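Local coordinates for activator of Hsp90 ATPase homologue 1/2-like C-terminal domain-containing protein (Mycobacterium smegmatis, PDB 3UID) that probably acts as a type II toxin, like its structural homologue Rv2035 of Mycobacterium tuberculosis, and has an SRPBCC-superfamily fold, at residues A19-P24 / A124-T129; H87-L92 / Y113-H118. All blocks are in the same frame, centred on the assembly; numbering follows the deposited sequence.

How the contacts relate
Both contacts join neighbouring strands of one antiparallel sheet, and they share a seam: strand 109-118, used by contact 2, lies beside strand 121-129, used by contact 1. Their centres are about 7 Å apart. Thr-125 N of contact 1 probably hydrogen-bonds Thr-114 O of contact 2, and the rings of Tyr-126 and Tyr-113 meet edge-to-face. Contact 1 is small and buried, made of a backbone pair with alanine methyls and two aromatic side chains. Contact 2 is larger and only partly buried: phenylalanines and a tyrosine fill its inner side, whereas serine, threonine and a histidine-glutamate pair occupy its more exposed parts.

Contact 1 (A19-P24 / A124-T129); sequences AEFAAP and ATYVGT
Ala-19 and Ala-124 face each other as an antiparallel hydrogen-bonded pair with CA atoms 5.1 Å apart. Two backbone bonds close the pair: Ala-19 N gives its hydrogen to Ala-124 O, and Ala-124 N returns one to Ala-19 O, each at 2.9 Å. Both are fairly straight, with N-H...O angles of 163° and 164°. Farther along, Ala-23 O takes a hydrogen bond from the side chain of Thr-122, tying the end of 19-24 to the start of strand 121-129.

The apolar part is carried by Phe-21 and the two methyl groups. CG of Phe-21 is anti to the carbonyl carbon (chi1 -64°), which carries the ring back along the strand, and its CE2 reaches Ala-124 CB at 3.7 Å. Ala-19 CB sits at the edge of the Tyr-126 ring, 4.3 Å from CE2. This is the join between strands 14-21 and 121-129 in the curved antiparallel sheet of the SRPBCC, or Bet v 1-like, fold, whose C-terminal helix 144-158 packs against the same face: Ile-152 touches both Ala-19 and Phe-21, and Ile-155 adds to the cover of Phe-21.

The polar end of Tyr-126 arrives from the opposite direction to Phe-21. Its OH lies near the plane of the Phe-21 ring at the edge, 3.5 Å from CE2 and 3.7 Å from CZ, a packing contact with ring carbons. The hydroxyl's hydrogen-bonding partner is the hydroxyl of Tyr-32 on helix 25-33, so the phenol links the sheet to that helix.

Contact 2 (H87-L92 / Y113-H118); sequences HSFSFL and YTFTEH
Phe-89 and Phe-91 both pack against the ring of Tyr-113. Phe-91 turns its edge to the tyrosine face, planes at 79°, with CZ 3.6 Å from Tyr-113 CZ; Phe-89 meets the ring obliquely, its CZ 3.4 Å from Tyr-113 CD2. Strand alternation puts both phenylalanines on one side of the sheet, and CG between the backbone N and the carbonyl carbon (chi1 68° in Phe-89) leans each ring toward Tyr-113. The backbone fixes this spacing: Phe-89 and Tyr-113 form an antiparallel hydrogen-bonded pair, and Tyr-113 O accepts from both Phe-89 N and Ser-88 OG, the hydroxyl at 2.8 Å and above the carbonyl plane. A classic beta bulge, in which His-87 and Ser-88 both face Asp-84 of the neighbouring strand 73-84, interrupts the regular sheet here. From within the bulge, His-87 O accepts a hydrogen bond from Phe-115 N at 2.7 Å, and in the conformer described His-87 NE2 donates to the syn lone pair of Glu-117 OE2, 2.8 Å away, with imidazole and carboxylate planes 66° apart. Farther out, Trp-78 stacks on Phe-91, and Val-25, Ile-28 and Trp-29 of helix 25-33 cover Phe-115.

Contact 1 (A19-P24 / A124-T129)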
ATOM      1  N   ALA A  19      -6.153   6.781  -6.882  1.00 10.82           N
ATOM      2  CA  ALA A  19      -6.253   7.977  -6.058  1.00  9.28           C
ATOM      3  C   ALA A  19      -5.749   9.168  -6.831  1.00  9.90           C
ATOM      4  O   ALA A  19      -4.985   9.016  -7.783  1.00  8.53           O
ATOM      5  CB  ALA A  19      -5.414   7.825  -4.805  1.00  6.15           C
ATOM      6  N   GLU A  20      -6.209  10.345  -6.423  1.00  7.04           N
ATOM      7  CA  GLU A  20      -5.653  11.591  -6.916  0.50  9.04           C
ATOM      8  C   GLU A  20      -5.125  12.407  -5.749  1.00 12.84           C
ATOM      9  O   GLU A  20      -5.788  12.552  -4.723  1.00 11.08           O
ATOM     10  CB  GLU A  20      -6.693  12.359  -7.726  0.50 11.73           C
ATOM     11  CG  GLU A  20      -6.966  11.705  -9.067  0.50  6.83           C
ATOM     12  CD  GLU A  20      -8.107  12.348  -9.827  0.50 19.22           C
ATOM     13  OE1 GLU A  20      -8.475  13.497  -9.505  0.50 24.23           O
ATOM     14  OE2 GLU A  20      -8.635  11.694 -10.752  0.50 21.59           O
ATOM     15  N   PHE A  21      -3.905  12.916  -5.901  1.00  8.99           N
ATOM     16  CA  PHE A  21      -3.253  13.670  -4.828  1.00  7.86           C
ATOM     17  C   PHE A  21      -2.874  15.056  -5.326  1.00 12.41           C
ATOM     18  O   PHE A  21      -2.392  15.197  -6.449  1.00  9.80           O
ATOM     19  CB  PHE A  21      -1.974  12.960  -4.387  1.00  7.79           C
ATOM     20  CG  PHE A  21      -2.195  11.601  -3.774  1.00  6.41           C
ATOM     21  CD1 PHE A  21      -2.997  11.451  -2.649  1.00  6.58           C
ATOM     22  CD2 PHE A  21      -1.579  10.479  -4.308  1.00  9.92           C
ATOM     23  CE1 PHE A  21      -3.185  10.196  -2.072  1.00  7.04           C
ATOM     24  CE2 PHE A  21      -1.758   9.221  -3.739  1.00  8.61           C
ATOM     25  CZ  PHE A  21      -2.564   9.081  -2.623  1.00  7.68           C
ATOM     26  N   ALA A  22      -3.063  16.074  -4.492  1.00 11.33           N
ATOM     27  CA  ALA A  22      -2.733  17.440  -4.899  1.00 13.74           C
ATOM     28  C   ALA A  22      -1.288  17.772  -4.544  1.00 12.70           C
ATOM     29  O   ALA A  22      -1.014  18.653  -3.730  1.00 16.03           O
ATOM     30  CB  ALA A  22      -3.702  18.444  -4.280  1.00 12.32           C
ATOM     31  N   ALA A  23      -0.370  17.026  -5.156  1.00 11.26           N
ATOM     32  CA  ALA A  23       1.055  17.229  -4.986  1.00 11.85           C
ATOM     33  C   ALA A  23       1.756  16.554  -6.151  1.00 11.40           C
ATOM     34  O   ALA A  23       1.184  15.673  -6.807  1.00 10.91           O
ATOM     35  CB  ALA A  23       1.527  16.635  -3.642  1.00 11.12           C
ATOM     36  N   PRO A  24       2.997  16.959  -6.428  1.00 10.06           N
ATOM     37  CA  PRO A  24       3.738  16.418  -7.571  0.50 11.23           C
ATOM     38  C   PRO A  24       4.116  14.953  -7.391  1.00  9.20           C
ATOM     39  O   PRO A  24       4.191  14.466  -6.258  1.00  8.73           O
ATOM     40  CB  PRO A  24       5.000  17.291  -7.617  0.50 11.71           C
ATOM     41  CG  PRO A  24       4.620  18.556  -6.925  0.50 11.50           C
ATOM     42  CD  PRO A  24       3.642  18.155  -5.860  0.50  8.43           C
ATOM     43  N   ALA A 124      -2.372   8.166  -8.698  1.00  8.82           N
ATOM     44  CA  ALA A 124      -1.713   6.954  -8.226  1.00  9.82           C
ATOM     45  C   ALA A 124      -2.595   5.764  -8.518  1.00 11.22           C
ATOM     46  O   ALA A 124      -3.774   5.773  -8.158  1.00 10.86           O
ATOM     47  CB  ALA A 124      -1.458   7.042  -6.742  1.00 10.64           C
ATOM     48  N   THR A 125      -2.019   4.739  -9.142  1.00  8.22           N
ATOM     49  CA  THR A 125      -2.752   3.522  -9.434  1.00  8.48           C
ATOM     50  C   THR A 125      -2.059   2.368  -8.735  1.00  8.92           C
ATOM     51  O   THR A 125      -0.871   2.125  -8.960  1.00  8.40           O
ATOM     52  CB  THR A 125      -2.819   3.255 -10.941  1.00 11.26           C
ATOM     53  OG1 THR A 125      -3.405   4.395 -11.596  1.00 12.87           O
ATOM     54  CG2 THR A 125      -3.663   2.027 -11.225  1.00 11.56           C
ATOM     55  N   TYR A 126      -2.796   1.690  -7.863  1.00  8.11           N
ATOM     56  CA  TYR A 126      -2.263   0.581  -7.092  1.00  6.02           C
ATOM     57  C   TYR A 126      -2.941  -0.707  -7.555  1.00  6.47           C
ATOM     58  O   TYR A 126      -4.125  -0.924  -7.277  1.00  8.44           O
ATOM     59  CB  TYR A 126      -2.563   0.795  -5.607  1.00  5.89           C
ATOM     60  CG  TYR A 126      -2.149   2.148  -5.031  1.00  7.95           C
ATOM     61  CD1 TYR A 126      -0.924   2.308  -4.399  1.00  6.82           C
ATOM     62  CD2 TYR A 126      -3.005   3.246  -5.089  1.00  7.94           C
ATOM     63  CE1 TYR A 126      -0.562   3.533  -3.827  1.00  7.63           C
ATOM     64  CE2 TYR A 126      -2.650   4.482  -4.530  1.00  9.98           C
ATOM     65  CZ  TYR A 126      -1.427   4.611  -3.905  1.00  7.73           C
ATOM     66  OH  TYR A 126      -1.057   5.825  -3.350  1.00  8.96           O
ATOM     67  N   VAL A 127      -2.192  -1.545  -8.262  1.00  7.20           N
ATOM     68  CA  VAL A 127      -2.752  -2.759  -8.855  1.00  7.23           C
ATOM     69  C   VAL A 127      -2.195  -3.993  -8.162  1.00  7.78           C
ATOM     70  O   VAL A 127      -0.989  -4.251  -8.217  1.00  8.13           O
ATOM     71  CB  VAL A 127      -2.438  -2.880 -10.363  1.00  6.93           C
ATOM     72  CG1 VAL A 127      -3.052  -4.159 -10.945  1.00  8.44           C
ATOM     73  CG2 VAL A 127      -2.930  -1.645 -11.134  1.00 10.35           C
ATOM     74  N   GLY A 128      -3.082  -4.752  -7.530  1.00  5.14           N
ATOM     75  CA  GLY A 128      -2.723  -5.997  -6.860  1.00  7.20           C
ATOM     76  C   GLY A 128      -3.289  -7.175  -7.623  1.00  7.65           C
ATOM     77  O   GLY A 128      -4.483  -7.194  -7.931  1.00  8.85           O
ATOM     78  N   THR A 129      -2.436  -8.153  -7.917  1.00  8.64           N
ATOM     79  CA  THR A 129      -2.814  -9.319  -8.701  1.00 11.40           C
ATOM     80  C   THR A 129      -2.715 -10.544  -7.806  1.00 11.09           C
ATOM     81  O   THR A 129      -1.684 -10.769  -7.161  1.00  9.68           O
ATOM     82  CB  THR A 129      -1.894  -9.493  -9.914  1.00 10.11           C
ATOM     83  OG1 THR A 129      -1.950  -8.324 -10.741  1.00 10.76           O
ATOM     84  CG2 THR A 129      -2.314 -10.719 -10.737  1.00 10.24           C
TER

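Contact 2 (H87-L92 / Y113-H118)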
ATOM      1  N   HIS A  87       8.240   7.101 -10.934  1.00 11.60           N
ATOM      2  CA  HIS A  87       6.972   6.714 -11.548  0.50 10.91           C
ATOM      3  C   HIS A  87       6.386   5.388 -11.091  1.00 10.31           C
ATOM      4  O   HIS A  87       5.179   5.211 -11.143  1.00 11.94           O
ATOM      5  CB  HIS A  87       7.056   6.749 -13.071  0.50 15.44           C
ATOM      6  CG  HIS A  87       7.062   8.135 -13.633  0.50 18.03           C
ATOM      7  ND1 HIS A  87       8.166   8.679 -14.251  0.50 16.21           N
ATOM      8  CD2 HIS A  87       6.104   9.093 -13.656  0.50  7.71           C
ATOM      9  CE1 HIS A  87       7.888   9.911 -14.637  0.50 20.46           C
ATOM     10  NE2 HIS A  87       6.644  10.186 -14.291  0.50 18.20           N
ATOM     11  N   SER A  88       7.213   4.456 -10.632  1.00 10.19           N
ATOM     12  CA  SER A  88       6.645   3.148 -10.298  1.00 10.54           C
ATOM     13  C   SER A  88       7.566   2.285  -9.458  1.00  8.50           C
ATOM     14  O   SER A  88       8.787   2.440  -9.519  1.00  9.44           O
ATOM     15  CB  SER A  88       6.320   2.398 -11.601  1.00 13.96           C
ATOM     16  OG  SER A  88       5.538   1.238 -11.363  1.00 13.95           O
ATOM     17  N   PHE A  89       6.975   1.406  -8.646  1.00  8.56           N
ATOM     18  CA  PHE A  89       7.705   0.285  -8.062  1.00  7.52           C
ATOM     19  C   PHE A  89       6.812  -0.943  -8.003  1.00  7.98           C
ATOM     20  O   PHE A  89       5.585  -0.830  -8.065  1.00  8.63           O
ATOM     21  CB  PHE A  89       8.407   0.623  -6.723  1.00  6.55           C
ATOM     22  CG  PHE A  89       7.478   0.904  -5.563  1.00  7.10           C
ATOM     23  CD1 PHE A  89       7.128  -0.109  -4.679  1.00  7.23           C
ATOM     24  CD2 PHE A  89       6.986   2.182  -5.340  1.00  8.18           C
ATOM     25  CE1 PHE A  89       6.290   0.143  -3.586  1.00  8.61           C
ATOM     26  CE2 PHE A  89       6.149   2.443  -4.245  1.00  8.25           C
ATOM     27  CZ  PHE A  89       5.802   1.414  -3.369  1.00 10.11           C
ATOM     28  N   SER A  90       7.433  -2.114  -7.945  1.00  7.71           N
ATOM     29  CA  SER A  90       6.703  -3.373  -8.001  1.00  6.60           C
ATOM     30  C   SER A  90       7.200  -4.283  -6.905  1.00  5.09           C
ATOM     31  O   SER A  90       8.382  -4.234  -6.547  1.00  8.73           O
ATOM     32  CB  SER A  90       6.925  -4.045  -9.352  1.00 11.13           C
ATOM     33  OG  SER A  90       6.476  -3.214 -10.414  1.00 13.12           O
ATOM     34  N   PHE A  91       6.318  -5.131  -6.383  1.00  6.85           N
ATOM     35  CA  PHE A  91       6.692  -5.971  -5.251  1.00  9.36           C
ATOM     36  C   PHE A  91       5.737  -7.126  -5.046  1.00  8.23           C
ATOM     37  O   PHE A  91       4.576  -7.087  -5.487  1.00  9.58           O
ATOM     38  CB  PHE A  91       6.779  -5.149  -3.947  1.00 10.15           C
ATOM     39  CG  PHE A  91       5.478  -4.494  -3.543  1.00  7.94           C
ATOM     40  CD1 PHE A  91       4.593  -5.137  -2.682  1.00  6.44           C
ATOM     41  CD2 PHE A  91       5.155  -3.224  -4.023  1.00  7.15           C
ATOM     42  CE1 PHE A  91       3.389  -4.521  -2.307  1.00  5.23           C
ATOM     43  CE2 PHE A  91       3.955  -2.591  -3.656  1.00  7.59           C
ATOM     44  CZ  PHE A  91       3.083  -3.235  -2.789  1.00  5.34           C
ATOM     45  N   LEU A  92       6.238  -8.155  -4.378  1.00  6.40           N
ATOM     46  CA  LEU A  92       5.393  -9.246  -3.909  1.00  9.82           C
ATOM     47  C   LEU A  92       5.050  -8.976  -2.445  1.00  7.70           C
ATOM     48  O   LEU A  92       5.897  -8.550  -1.671  1.00  9.74           O
ATOM     49  CB  LEU A  92       6.137 -10.578  -4.044  1.00 12.10           C
ATOM     50  CG  LEU A  92       6.737 -10.808  -5.428  1.00 15.56           C
ATOM     51  CD1 LEU A  92       7.793 -11.897  -5.407  1.00 17.81           C
ATOM     52  CD2 LEU A  92       5.637 -11.119  -6.427  1.00 24.92           C
ATOM     53  N   TYR A 113       2.691  -0.271  -8.203  1.00  6.63           N
ATOM     54  CA  TYR A 113       2.237   1.084  -7.903  1.00  5.12           C
ATOM     55  C   TYR A 113       2.775   2.028  -8.961  1.00  9.24           C
ATOM     56  O   TYR A 113       3.977   2.044  -9.235  1.00  9.45           O
ATOM     57  CB  TYR A 113       2.795   1.542  -6.555  1.00  7.45           C
ATOM     58  CG  TYR A 113       2.193   0.881  -5.328  1.00  6.57           C
ATOM     59  CD1 TYR A 113       1.390  -0.253  -5.421  1.00  6.60           C
ATOM     60  CD2 TYR A 113       2.448   1.411  -4.066  1.00 10.53           C
ATOM     61  CE1 TYR A 113       0.840  -0.837  -4.261  1.00  7.58           C
ATOM     62  CE2 TYR A 113       1.925   0.842  -2.917  1.00  8.97           C
ATOM     63  CZ  TYR A 113       1.127  -0.276  -3.021  1.00  9.00           C
ATOM     64  OH  TYR A 113       0.605  -0.835  -1.884  1.00 12.57           O
ATOM     65  N   THR A 114       1.886   2.821  -9.547  1.00  8.81           N
ATOM     66  CA  THR A 114       2.280   3.745 -10.593  1.00  7.95           C
ATOM     67  C   THR A 114       1.800   5.157 -10.269  1.00  9.96           C
ATOM     68  O   THR A 114       0.632   5.355  -9.915  1.00  9.64           O
ATOM     69  CB  THR A 114       1.755   3.269 -11.955  1.00 11.06           C
ATOM     70  OG1 THR A 114       2.240   1.943 -12.198  1.00 13.18           O
ATOM     71  CG2 THR A 114       2.219   4.187 -13.067  1.00 15.50           C
ATOM     72  N   PHE A 115       2.713   6.123 -10.388  1.00  9.74           N
ATOM     73  CA  PHE A 115       2.444   7.527 -10.077  1.00  9.09           C
ATOM     74  C   PHE A 115       2.680   8.359 -11.333  1.00 11.04           C
ATOM     75  O   PHE A 115       3.789   8.404 -11.875  1.00 11.66           O
ATOM     76  CB  PHE A 115       3.358   8.010  -8.942  1.00  8.76           C
ATOM     77  CG  PHE A 115       3.380   7.088  -7.765  1.00  7.62           C
ATOM     78  CD1 PHE A 115       2.249   6.931  -6.984  1.00  8.16           C
ATOM     79  CD2 PHE A 115       4.520   6.374  -7.440  1.00 14.21           C
ATOM     80  CE1 PHE A 115       2.250   6.073  -5.900  1.00  9.55           C
ATOM     81  CE2 PHE A 115       4.524   5.505  -6.360  1.00 12.01           C
ATOM     82  CZ  PHE A 115       3.387   5.362  -5.583  1.00  8.40           C
ATOM     83  N   THR A 116       1.629   9.005 -11.825  1.00  9.59           N
ATOM     84  CA  THR A 116       1.768   9.805 -13.033  1.00  7.00           C
ATOM     85  C   THR A 116       1.186  11.189 -12.873  1.00  9.68           C
ATOM     86  O   THR A 116       0.290  11.417 -12.059  1.00  9.88           O
ATOM     87  CB  THR A 116       1.162   9.093 -14.250  1.00 23.07           C
ATOM     88  OG1 THR A 116      -0.194   8.728 -13.970  1.00 19.30           O
ATOM     89  CG2 THR A 116       1.968   7.833 -14.568  1.00 23.89           C
ATOM     90  N   GLU A 117       1.716  12.119 -13.656  1.00 13.94           N
ATOM     91  CA  GLU A 117       1.310  13.499 -13.562  1.00 17.55           C
ATOM     92  C   GLU A 117      -0.129  13.625 -14.026  1.00 19.87           C
ATOM     93  O   GLU A 117      -0.513  13.091 -15.070  1.00 23.24           O
ATOM     94  CB  GLU A 117       2.240  14.381 -14.407  1.00 23.57           C
ATOM     95  CG  GLU A 117       3.726  14.320 -14.010  1.00 34.71           C
ATOM     96  CD  GLU A 117       4.432  13.036 -14.452  1.00 46.92           C
ATOM     97  OE1 GLU A 117       3.834  12.243 -15.221  1.00 46.00           O
ATOM     98  OE2 GLU A 117       5.591  12.820 -14.025  1.00 47.18           O
ATOM     99  N   HIS A 118      -0.935  14.315 -13.232  1.00 18.45           N
ATOM    100  CA  HIS A 118      -2.341  14.483 -13.539  1.00 23.20           C
ATOM    101  C   HIS A 118      -2.767  15.851 -13.026  1.00 35.03           C
ATOM    102  O   HIS A 118      -3.112  16.003 -11.854  1.00 31.02           O
ATOM    103  CB  HIS A 118      -3.161  13.376 -12.883  1.00 31.88           C
ATOM    104  CG  HIS A 118      -4.584  13.327 -13.342  1.00 41.20           C
ATOM    105  ND1 HIS A 118      -5.575  14.093 -12.770  1.00 49.45           N
ATOM    106  CD2 HIS A 118      -5.179  12.608 -14.322  1.00 45.03           C
ATOM    107  CE1 HIS A 118      -6.723  13.848 -13.377  1.00 51.30           C
ATOM    108  NE2 HIS A 118      -6.510  12.951 -14.323  1.00 51.33           N
TER